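Local coordinates for amidase, hydantoinase/carbamoylase family (Burkholderia ambifaria, PDB 5TP4), which probably hydrolyses N-carbamoyl-L-amino acids or related amides with the help of two zinc ions per subunit, as a member of the peptidase M20 family, at residues Q219-G230 with G287-H297; D300-R311 with I327-A335. All blocks are in the same frame, centred on the assembly; numbering follows the deposited sequence.

Overall arrangement
Both contacts lie on the same side of the chain's centre, away from the zinc ligands, their centres about 10 Å apart. Contact 1 pairs strands 212-229 and 288-297 and is largely buried: backbone hydrogen bonds run along it, with apolar packing on the helix side and ion pairs on the other face. Contact 2 sets helix 300-321 against strand 324-337 nearer the surface, through a few charged and polar side chains, a water and the packing of I327 on R311. Strand 288-297 leads into helix 300-321, and strands 212-229 and 324-337 are neighbours in the sheet. R222 ties them together through its salt bridge to D304, and the D225 N to D328 O pair probably adds a backbone bond.

Contact 1 of 2, residues Q219-G230 with G287-H297; sequences QAIRWLDVRVTG and GDVTFTVDLRH. With EDO (1,2-ethanediol), chain T.
V226 sits over one face of the F291 ring, its CB 3.7 Å from the ring centroid in a CH-pi contact, and its CG1 reaches F291 CZ. A chi1 of 58° sets F291 CG between backbone N and carbonyl carbon, which turns the ring across the strand beneath V226. L224 continues this apolar face by packing CB on V293 and CD1 on L295. The opposite face, with I221, W223 and R227 on it, carries the charged pairs. R227, extended from CG to NE, grips D288 side-on in a salt bridge: NE bonds OD1 at 2.8 Å and NH2 bonds OD2 on the syn side, with guanidinium and carboxylate only 12° from coplanar. W223 uses its ring N-H edge instead: NE1 reaches D294 OD2 at 2.8 Å, from above the carboxylate plane, with the two planes 57° apart. R296 holds that same carboxylate in a side-on salt bridge, NE on OD1 and NH2 on OD2, both through syn lone pairs, so OD2 takes two donors. The R296 chain bends at chi2, which lays the guanidinium alongside I221, whose CD1 covers one face, while Q219 OE1 receives NH1 at the edge (3.1 Å). D225 OD1 bridges to R282 of the second subunit. The hydrogen-bonded antiparallel pairs alternate from A220-H297 to V228-V289, and G230 N closes the end on G287 O. Two bonds to D294 and one to Q219 hold R296 with NH1 turned toward an anion, consistent with the MES sulfonate, probably from the crystallisation liquor, that pairs with it.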
loop_
_atom_site.group_PDB
_atom_site.type_symbol
_atom_site.label_atom_id
_atom_site.label_comp_id
_atom_site.label_asym_id
_atom_site.label_seq_id
_atom_site.Cartn_x
_atom_site.Cartn_y
_atom_site.Cartn_z
ATOM N N GLN B 219 -21.522 13.079 11.978
ATOM C CA GLN B 219 -21.512 13.133 10.523
ATOM C C GLN B 219 -22.240 11.947 9.908
ATOM O O GLN B 219 -22.345 10.877 10.505
ATOM C CB GLN B 219 -20.071 13.096 10.018
ATOM C CG GLN B 219 -19.277 14.323 10.378
ATOM C CD GLN B 219 -17.806 14.025 10.466
ATOM O OE1 GLN B 219 -17.399 12.972 10.959
ATOM N NE2 GLN B 219 -16.995 14.969 9.995
ATOM N N ALA B 220 -22.666 12.127 8.650
ATOM C CA ALA B 220 -22.920 10.985 7.770
ATOM C C ALA B 220 -21.587 10.488 7.213
ATOM O O ALA B 220 -20.724 11.289 6.839
ATOM C CB ALA B 220 -23.851 11.368 6.624
ATOM N N ILE B 221 -21.404 9.162 7.199
ATOM C CA ILE B 221 -20.131 8.536 6.848
ATOM C C ILE B 221 -20.394 7.462 5.799
ATOM O O ILE B 221 -21.330 6.664 5.943
ATOM C CB ILE B 221 -19.449 7.887 8.067
ATOM C CG1 ILE B 221 -19.380 8.845 9.259
ATOM C CG2 ILE B 221 -18.027 7.385 7.687
ATOM C CD1 ILE B 221 -18.877 8.164 10.522
ATOM N N ARG B 222 -19.535 7.401 4.782
ATOM C CA ARG B 222 -19.483 6.272 3.865
ATOM C C ARG B 222 -18.056 5.751 3.814
ATOM O O ARG B 222 -17.103 6.532 3.752
ATOM C CB ARG B 222 -19.926 6.657 2.441
ATOM C CG ARG B 222 -21.271 7.362 2.432
ATOM C CD ARG B 222 -22.396 6.385 2.713
ATOM N NE ARG B 222 -23.706 7.036 2.572
ATOM C CZ ARG B 222 -24.406 7.576 3.572
ATOM N NH1 ARG B 222 -23.940 7.544 4.817
ATOM N NH2 ARG B 222 -25.582 8.150 3.329
ATOM N N TRP B 223 -17.922 4.432 3.824
ATOM C CA TRP B 223 -16.652 3.762 3.572
ATOM C C TRP B 223 -16.769 3.019 2.256
ATOM O O TRP B 223 -17.727 2.268 2.054
ATOM C CB TRP B 223 -16.327 2.771 4.681
ATOM C CG TRP B 223 -15.656 3.369 5.865
ATOM C CD1 TRP B 223 -15.423 4.691 6.111
ATOM C CD2 TRP B 223 -15.083 2.643 6.957
ATOM N NE1 TRP B 223 -14.734 4.835 7.308
ATOM C CE2 TRP B 223 -14.520 3.591 7.843
ATOM C CE3 TRP B 223 -15.008 1.286 7.280
ATOM C CZ2 TRP B 223 -13.878 3.216 9.022
ATOM C CZ3 TRP B 223 -14.361 0.916 8.454
ATOM C CH2 TRP B 223 -13.815 1.877 9.312
ATOM N N LEU B 224 -15.806 3.245 1.371
ATOM C CA LEU B 224 -15.811 2.662 0.040
ATOM C C LEU B 224 -14.533 1.858 -0.152
ATOM O O LEU B 224 -13.484 2.176 0.415
ATOM C CB LEU B 224 -15.902 3.757 -1.039
ATOM C CG LEU B 224 -16.980 4.838 -0.840
ATOM C CD1 LEU B 224 -16.961 5.805 -2.019
ATOM C CD2 LEU B 224 -18.312 4.210 -0.740
ATOM N N ASP B 225 -14.647 0.802 -0.939
ATOM C CA ASP B 225 -13.504 0.064 -1.454
ATOM C C ASP B 225 -13.426 0.338 -2.940
ATOM O O ASP B 225 -14.423 0.160 -3.654
ATOM C CB ASP B 225 -13.652 -1.445 -1.243
ATOM C CG ASP B 225 -13.662 -1.835 0.203
ATOM O OD1 ASP B 225 -12.947 -1.212 0.999
ATOM O OD2 ASP B 225 -14.382 -2.790 0.539
ATOM N N VAL B 226 -12.247 0.724 -3.413
ATOM C CA VAL B 226 -12.029 0.989 -4.824
ATOM C C VAL B 226 -10.969 0.022 -5.333
ATOM O O VAL B 226 -9.926 -0.158 -4.691
ATOM C CB VAL B 226 -11.594 2.443 -5.075
ATOM C CG1 VAL B 226 -11.484 2.683 -6.556
ATOM C CG2 VAL B 226 -12.583 3.427 -4.450
ATOM N N ARG B 227 -11.218 -0.560 -6.503
ATOM C CA ARG B 227 -10.227 -1.401 -7.149
ATOM C C ARG B 227 -10.084 -0.970 -8.601
ATOM O O ARG B 227 -11.074 -0.894 -9.335
ATOM C CB ARG B 227 -10.610 -2.872 -7.044
ATOM C CG ARG B 227 -9.537 -3.802 -7.564
ATOM C CD ARG B 227 -9.836 -5.199 -7.052
ATOM N NE ARG B 227 -8.749 -6.142 -7.320
ATOM C CZ ARG B 227 -8.814 -7.431 -7.008
ATOM N NH1 ARG B 227 -9.914 -7.908 -6.431
ATOM N NH2 ARG B 227 -7.792 -8.239 -7.271
ATOM N N VAL B 228 -8.854 -0.691 -9.017
ATOM C CA VAL B 228 -8.567 -0.265 -10.383
ATOM C C VAL B 228 -7.758 -1.364 -11.055
ATOM O O VAL B 228 -6.757 -1.830 -10.500
ATOM C CB VAL B 228 -7.797 1.069 -10.404
ATOM C CG1 VAL B 228 -7.634 1.559 -11.829
ATOM C CG2 VAL B 228 -8.533 2.110 -9.553
ATOM N N THR B 229 -8.191 -1.784 -12.236
ATOM C CA THR B 229 -7.558 -2.885 -12.949
ATOM C C THR B 229 -6.960 -2.371 -14.246
ATOM O O THR B 229 -7.642 -1.711 -15.037
ATOM C CB THR B 229 -8.565 -4.004 -13.242
ATOM O OG1 THR B 229 -9.175 -4.415 -12.019
ATOM C CG2 THR B 229 -7.863 -5.187 -13.850
ATOM N N GLY B 230 -5.689 -2.687 -14.473
ATOM C CA GLY B 230 -5.044 -2.362 -15.730
ATOM C C GLY B 230 -4.324 -3.588 -16.251
ATOM O O GLY B 230 -4.811 -4.706 -16.154
ATOM N N GLY B 287 -1.055 -3.364 -12.391
ATOM C CA GLY B 287 -2.270 -3.850 -13.021
ATOM C C GLY B 287 -3.435 -3.972 -12.055
ATOM O O GLY B 287 -4.555 -4.256 -12.486
ATOM N N ASP B 288 -3.197 -3.806 -10.757
ATOM C CA ASP B 288 -4.213 -4.104 -9.742
ATOM C C ASP B 288 -3.928 -3.207 -8.546
ATOM O O ASP B 288 -2.948 -3.431 -7.823
ATOM C CB ASP B 288 -4.163 -5.592 -9.350
ATOM C CG ASP B 288 -5.290 -6.018 -8.425
ATOM O OD1 ASP B 288 -6.190 -5.210 -8.128
ATOM O OD2 ASP B 288 -5.265 -7.197 -7.980
ATOM N N VAL B 289 -4.750 -2.177 -8.358
ATOM C CA VAL B 289 -4.551 -1.198 -7.294
ATOM C C VAL B 289 -5.835 -1.128 -6.491
ATOM O O VAL B 289 -6.926 -1.051 -7.070
ATOM C CB VAL B 289 -4.214 0.199 -7.839
ATOM C CG1 VAL B 289 -4.055 1.178 -6.672
ATOM C CG2 VAL B 289 -2.929 0.162 -8.705
ATOM N N THR B 290 -5.715 -1.170 -5.171
ATOM C CA THR B 290 -6.872 -1.002 -4.297
ATOM C C THR B 290 -6.631 0.194 -3.389
ATOM O O THR B 290 -5.506 0.447 -2.963
ATOM C CB THR B 290 -7.155 -2.250 -3.439
ATOM O OG1 THR B 290 -5.997 -2.584 -2.653
ATOM C CG2 THR B 290 -7.598 -3.449 -4.325
ATOM N N PHE B 291 -7.690 0.944 -3.100
ATOM C CA PHE B 291 -7.579 1.927 -2.038
ATOM C C PHE B 291 -8.946 2.081 -1.393
ATOM O O PHE B 291 -9.959 1.676 -1.963
ATOM C CB PHE B 291 -7.043 3.259 -2.560
ATOM C CG PHE B 291 -7.853 3.880 -3.659
ATOM C CD1 PHE B 291 -7.620 3.549 -4.988
ATOM C CD2 PHE B 291 -8.796 4.860 -3.372
ATOM C CE1 PHE B 291 -8.344 4.174 -6.015
ATOM C CE2 PHE B 291 -9.523 5.483 -4.390
ATOM C CZ PHE B 291 -9.290 5.154 -5.709
ATOM N N THR B 292 -8.962 2.636 -0.183
ATOM C CA THR B 292 -10.212 2.869 0.532
ATOM C C THR B 292 -10.529 4.355 0.520
ATOM O O THR B 292 -9.639 5.204 0.403
ATOM C CB THR B 292 -10.166 2.375 1.989
ATOM O OG1 THR B 292 -9.156 3.091 2.724
ATOM C CG2 THR B 292 -9.883 0.882 2.033
ATOM N N VAL B 293 -11.816 4.673 0.624
ATOM C CA VAL B 293 -12.257 6.056 0.739
ATOM C C VAL B 293 -13.146 6.168 1.963
ATOM O O VAL B 293 -14.083 5.382 2.126
ATOM C CB VAL B 293 -13.028 6.539 -0.510
ATOM C CG1 VAL B 293 -13.437 7.953 -0.308
ATOM C CG2 VAL B 293 -12.138 6.466 -1.756
ATOM N N ASP B 294 -12.847 7.143 2.819
ATOM C CA ASP B 294 -13.719 7.557 3.914
ATOM C C ASP B 294 -14.315 8.901 3.511
ATOM O O ASP B 294 -13.574 9.867 3.298
ATOM C CB ASP B 294 -12.902 7.642 5.208
ATOM C CG ASP B 294 -13.690 8.175 6.414
ATOM O OD1 ASP B 294 -14.140 9.331 6.376
ATOM O OD2 ASP B 294 -13.766 7.441 7.431
ATOM N N LEU B 295 -15.643 8.955 3.374
ATOM C CA LEU B 295 -16.373 10.162 2.976
ATOM C C LEU B 295 -17.238 10.648 4.126
ATOM O O LEU B 295 -17.921 9.844 4.758
ATOM C CB LEU B 295 -17.321 9.896 1.803
ATOM C CG LEU B 295 -16.800 9.642 0.406
ATOM C CD1 LEU B 295 -18.031 9.488 -0.506
ATOM C CD2 LEU B 295 -15.932 10.806 -0.040
ATOM N N ARG B 296 -17.249 11.955 4.372
ATOM C CA ARG B 296 -18.071 12.516 5.442
ATOM C C ARG B 296 -18.807 13.748 4.961
ATOM O O ARG B 296 -18.321 14.491 4.106
ATOM C CB ARG B 296 -17.252 12.916 6.650
ATOM C CG ARG B 296 -16.204 11.917 6.987
ATOM C CD ARG B 296 -16.374 11.397 8.358
ATOM N NE ARG B 296 -15.575 10.199 8.595
ATOM C CZ ARG B 296 -15.414 9.652 9.789
ATOM N NH1 ARG B 296 -15.983 10.228 10.866
ATOM N NH2 ARG B 296 -14.708 8.535 9.904
ATOM N N HIS B 297 -19.976 13.975 5.556
ATOM C CA HIS B 297 -20.670 15.244 5.392
ATOM C C HIS B 297 -21.582 15.403 6.601
ATOM O O HIS B 297 -21.726 14.489 7.413
ATOM C CB HIS B 297 -21.459 15.309 4.069
ATOM C CG HIS B 297 -21.742 16.709 3.598
ATOM N ND1 HIS B 297 -22.715 17.502 4.171
ATOM C CD2 HIS B 297 -21.201 17.442 2.592
ATOM C CE1 HIS B 297 -22.756 18.668 3.545
ATOM N NE2 HIS B 297 -21.835 18.666 2.594
HETATM C C1 EDO T . -22.371 9.553 13.497
HETATM O O1 EDO T . -23.346 10.511 13.050
HETATM C C2 EDO T . -22.234 8.443 12.459
HETATM O O2 EDO T . -23.472 7.722 12.333
HETATM O O HOH W 1 -7.861 -5.697 -10.329
#

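Contact 2 of 2, residues D300-R311 with I327-A335; sequences DAQVDAMERALR and IDTCWRSPA. With EDO (1,2-ethanediol), chain T.
This contact is the return half of a beta-alpha-beta crossover: strand 288-297, helix 300-321 and strand 324-337, with strand 212-229 between the two parallel strands. Helix 300-311 runs roughly antiparallel to strand 327-333, the segment axes 10.5 Å apart. At one end, R311 NH1 donates to I327 O at 2.9 Å from above the carbonyl plane, NH2 adds a weak bond to the same oxygen, and I327 CG2 lies against one face of the guanidinium. E307, extended (chi1 179°), steadies that group from the edge: in a salt bridge within the helix, OE2 takes both R311 NE (2.9 Å) and NH2, the first on its anti lone pair. Water 2 donates to E307 OE2, accepts from R332 NH2 and lies 2.9 Å from T329 OG1, linking helix to strand. At the other end, A335 N donates to D300 OD2 at 2.8 Å on the syn side, while D300 OD1 bridges to R222. An ethanediol, probably from the crystallisation liquor, lies beside S333 and P334, its O2 donating to P334 O. Elsewhere the helix rests V303 on R222 of strand 212-229 and L295 of strand 288-297, and L310 on L257 of helix 246-262.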
loop_
_atom_site.group_PDB
_atom_site.type_symbol
_atom_site.label_atom_id
_atom_site.label_comp_id
_atom_site.label_asym_id
_atom_site.label_seq_id
_atom_site.Cartn_x
_atom_site.Cartn_y
_atom_site.Cartn_z
ATOM N N ASP B 300 -26.806 13.288 4.942
ATOM C CA ASP B 300 -26.699 12.028 4.207
ATOM C C ASP B 300 -26.878 12.225 2.714
ATOM O O ASP B 300 -26.246 11.522 1.911
ATOM C CB ASP B 300 -27.728 11.025 4.718
ATOM C CG ASP B 300 -27.235 10.275 5.929
ATOM O OD1 ASP B 300 -26.479 9.278 5.762
ATOM O OD2 ASP B 300 -27.596 10.705 7.039
ATOM N N ALA B 301 -27.793 13.116 2.314
ATOM C CA ALA B 301 -27.979 13.357 0.889
ATOM C C ALA B 301 -26.711 13.907 0.255
ATOM O O ALA B 301 -26.382 13.557 -0.883
ATOM C CB ALA B 301 -29.145 14.318 0.649
ATOM N N GLN B 302 -26.000 14.790 0.969
ATOM C CA GLN B 302 -24.791 15.380 0.403
ATOM C C GLN B 302 -23.636 14.381 0.375
ATOM O O GLN B 302 -22.829 14.398 -0.563
ATOM C CB GLN B 302 -24.373 16.626 1.185
ATOM C CG GLN B 302 -25.298 17.830 1.041
ATOM C CD GLN B 302 -25.570 18.207 -0.405
ATOM O OE1 GLN B 302 -24.650 18.408 -1.204
ATOM N NE2 GLN B 302 -26.848 18.291 -0.752
ATOM N N VAL B 303 -23.492 13.538 1.407
ATOM C CA VAL B 303 -22.418 12.545 1.317
ATOM C C VAL B 303 -22.726 11.559 0.197
ATOM O O VAL B 303 -21.828 11.136 -0.535
ATOM C CB VAL B 303 -22.135 11.860 2.683
ATOM C CG1 VAL B 303 -23.092 10.688 3.000
ATOM C CG2 VAL B 303 -20.713 11.354 2.725
ATOM N N ASP B 304 -24.002 11.227 -0.010
ATOM C CA ASP B 304 -24.359 10.376 -1.141
ATOM C C ASP B 304 -24.054 11.075 -2.464
ATOM O O ASP B 304 -23.600 10.443 -3.431
ATOM C CB ASP B 304 -25.843 9.992 -1.055
ATOM C CG ASP B 304 -26.128 8.991 0.052
ATOM O OD1 ASP B 304 -25.165 8.377 0.555
ATOM O OD2 ASP B 304 -27.318 8.809 0.411
ATOM N N ALA B 305 -24.269 12.389 -2.519
ATOM C CA ALA B 305 -23.952 13.130 -3.733
ATOM C C ALA B 305 -22.457 13.106 -4.009
ATOM O O ALA B 305 -22.042 12.953 -5.163
ATOM C CB ALA B 305 -24.447 14.572 -3.622
ATOM N N MET B 306 -21.639 13.250 -2.962
ATOM C CA MET B 306 -20.195 13.115 -3.124
ATOM C C MET B 306 -19.839 11.733 -3.670
ATOM O O MET B 306 -18.999 11.613 -4.571
ATOM C CB MET B 306 -19.496 13.386 -1.782
ATOM C CG MET B 306 -19.739 14.779 -1.258
ATOM S SD MET B 306 -19.121 14.932 0.463
ATOM C CE MET B 306 -17.398 14.591 0.168
ATOM N N GLU B 307 -20.483 10.678 -3.148
ATOM C CA GLU B 307 -20.220 9.326 -3.634
ATOM C C GLU B 307 -20.544 9.203 -5.115
ATOM O O GLU B 307 -19.765 8.639 -5.896
ATOM C CB GLU B 307 -21.043 8.301 -2.848
ATOM C CG GLU B 307 -20.790 6.908 -3.378
ATOM C CD GLU B 307 -21.550 5.841 -2.652
ATOM O OE1 GLU B 307 -21.723 5.967 -1.425
ATOM O OE2 GLU B 307 -21.944 4.869 -3.330
ATOM N N ARG B 308 -21.728 9.671 -5.517
ATOM C CA ARG B 308 -22.103 9.544 -6.919
ATOM C C ARG B 308 -21.184 10.369 -7.818
ATOM O O ARG B 308 -20.864 9.942 -8.933
ATOM C CB ARG B 308 -23.563 9.942 -7.116
ATOM C CG ARG B 308 -24.532 8.962 -6.479
ATOM C CD ARG B 308 -26.000 9.201 -6.914
ATOM N NE ARG B 308 -26.408 10.615 -6.837
ATOM C CZ ARG B 308 -26.840 11.206 -5.734
ATOM N NH1 ARG B 308 -26.927 10.514 -4.618
ATOM N NH2 ARG B 308 -27.177 12.493 -5.735
ATOM N N ALA B 309 -20.771 11.565 -7.363
ATOM C CA ALA B 309 -19.766 12.342 -8.097
ATOM C C ALA B 309 -18.462 11.571 -8.250
ATOM O O ALA B 309 -17.827 11.605 -9.315
ATOM C CB ALA B 309 -19.496 13.674 -7.386
ATOM N N LEU B 310 -18.043 10.875 -7.201
ATOM C CA LEU B 310 -16.813 10.092 -7.282
ATOM C C LEU B 310 -16.971 8.929 -8.257
ATOM O O LEU B 310 -16.086 8.653 -9.065
ATOM C CB LEU B 310 -16.438 9.596 -5.893
ATOM C CG LEU B 310 -15.203 8.692 -5.849
ATOM C CD1 LEU B 310 -13.978 9.489 -6.267
ATOM C CD2 LEU B 310 -15.022 8.101 -4.450
ATOM N N ARG B 311 -18.117 8.261 -8.237
ATOM C CA ARG B 311 -18.298 7.177 -9.188
ATOM C C ARG B 311 -18.244 7.695 -10.615
ATOM O O ARG B 311 -17.625 7.068 -11.485
ATOM C CB ARG B 311 -19.628 6.464 -8.926
ATOM C CG ARG B 311 -19.676 5.772 -7.584
ATOM C CD ARG B 311 -21.081 5.173 -7.329
ATOM N NE ARG B 311 -21.093 4.394 -6.086
ATOM C CZ ARG B 311 -20.687 3.128 -5.998
ATOM N NH1 ARG B 311 -20.231 2.490 -7.077
ATOM N NH2 ARG B 311 -20.724 2.507 -4.830
ATOM N N ILE B 327 -16.238 0.238 -7.563
ATOM C CA ILE B 327 -16.371 0.971 -6.309
ATOM C C ILE B 327 -17.503 0.343 -5.519
ATOM O O ILE B 327 -18.649 0.297 -5.990
ATOM C CB ILE B 327 -16.641 2.467 -6.533
ATOM C CG1 ILE B 327 -15.448 3.112 -7.248
ATOM C CG2 ILE B 327 -16.953 3.145 -5.207
ATOM C CD1 ILE B 327 -15.708 4.534 -7.702
ATOM N N ASP B 328 -17.182 -0.155 -4.332
ATOM C CA ASP B 328 -18.144 -0.828 -3.471
ATOM C C ASP B 328 -18.244 -0.071 -2.160
ATOM O O ASP B 328 -17.227 0.315 -1.580
ATOM C CB ASP B 328 -17.732 -2.286 -3.205
ATOM C CG ASP B 328 -17.806 -3.158 -4.451
ATOM O OD1 ASP B 328 -18.813 -3.097 -5.190
ATOM O OD2 ASP B 328 -16.844 -3.910 -4.688
ATOM N N THR B 329 -19.465 0.139 -1.693
ATOM C CA THR B 329 -19.684 0.775 -0.397
ATOM C C THR B 329 -19.789 -0.331 0.641
ATOM O O THR B 329 -20.738 -1.120 0.607
ATOM C CB THR B 329 -20.954 1.620 -0.411
ATOM O OG1 THR B 329 -20.841 2.617 -1.425
ATOM C CG2 THR B 329 -21.147 2.323 0.960
ATOM N N CYS B 330 -18.829 -0.386 1.569
ATOM C CA CYS B 330 -18.799 -1.460 2.550
ATOM C C CYS B 330 -19.280 -1.058 3.941
ATOM O O CYS B 330 -19.473 -1.943 4.780
ATOM C CB CYS B 330 -17.392 -2.031 2.664
ATOM S SG CYS B 330 -16.247 -0.807 3.267
ATOM N N TRP B 331 -19.479 0.230 4.212
ATOM C CA TRP B 331 -20.067 0.676 5.467
ATOM C C TRP B 331 -20.769 2.005 5.257
ATOM O O TRP B 331 -20.226 2.889 4.596
ATOM C CB TRP B 331 -18.994 0.843 6.551
ATOM C CG TRP B 331 -19.592 1.078 7.918
ATOM C CD1 TRP B 331 -20.404 0.232 8.605
ATOM C CD2 TRP B 331 -19.426 2.235 8.740
ATOM N NE1 TRP B 331 -20.763 0.795 9.811
ATOM C CE2 TRP B 331 -20.168 2.019 9.921
ATOM C CE3 TRP B 331 -18.720 3.435 8.596
ATOM C CZ2 TRP B 331 -20.224 2.954 10.954
ATOM C CZ3 TRP B 331 -18.774 4.362 9.618
ATOM C CH2 TRP B 331 -19.524 4.114 10.789
ATOM N N ARG B 332 -21.945 2.157 5.858
ATOM C CA ARG B 332 -22.670 3.424 5.880
ATOM C C ARG B 332 -23.107 3.707 7.308
ATOM O O ARG B 332 -23.479 2.790 8.040
ATOM C CB ARG B 332 -23.926 3.397 4.986
ATOM C CG ARG B 332 -23.702 2.960 3.539
ATOM C CD ARG B 332 -25.046 2.816 2.811
ATOM N NE ARG B 332 -24.832 2.474 1.407
ATOM C CZ ARG B 332 -24.615 1.242 0.962
ATOM N NH1 ARG B 332 -24.610 0.224 1.815
ATOM N NH2 ARG B 332 -24.412 1.023 -0.337
ATOM N N SER B 333 -23.077 4.979 7.692
ATOM C CA SER B 333 -23.612 5.415 8.975
ATOM C C SER B 333 -24.320 6.743 8.754
ATOM O O SER B 333 -23.791 7.619 8.060
ATOM C CB SER B 333 -22.507 5.588 10.023
ATOM O OG SER B 333 -23.075 5.431 11.312
ATOM N N PRO B 334 -25.500 6.924 9.334
ATOM C CA PRO B 334 -26.279 8.136 9.078
ATOM C C PRO B 334 -25.788 9.306 9.914
ATOM O O PRO B 334 -25.182 9.141 10.971
ATOM C CB PRO B 334 -27.695 7.737 9.508
ATOM C CG PRO B 334 -27.435 6.755 10.647
ATOM C CD PRO B 334 -26.183 5.987 10.250
ATOM N N ALA B 335 -26.086 10.505 9.428
ATOM C CA ALA B 335 -25.878 11.679 10.264
ATOM C C ALA B 335 -26.722 11.551 11.526
ATOM O O ALA B 335 -27.783 10.927 11.532
ATOM C CB ALA B 335 -26.250 12.957 9.508
HETATM C C1 EDO T . -22.371 9.553 13.497
HETATM O O1 EDO T . -23.346 10.511 13.050
HETATM C C2 EDO T . -22.234 8.443 12.459
HETATM O O2 EDO T . -23.472 7.722 12.333
HETATM O O HOH W 2 -23.413 2.534 -2.663
#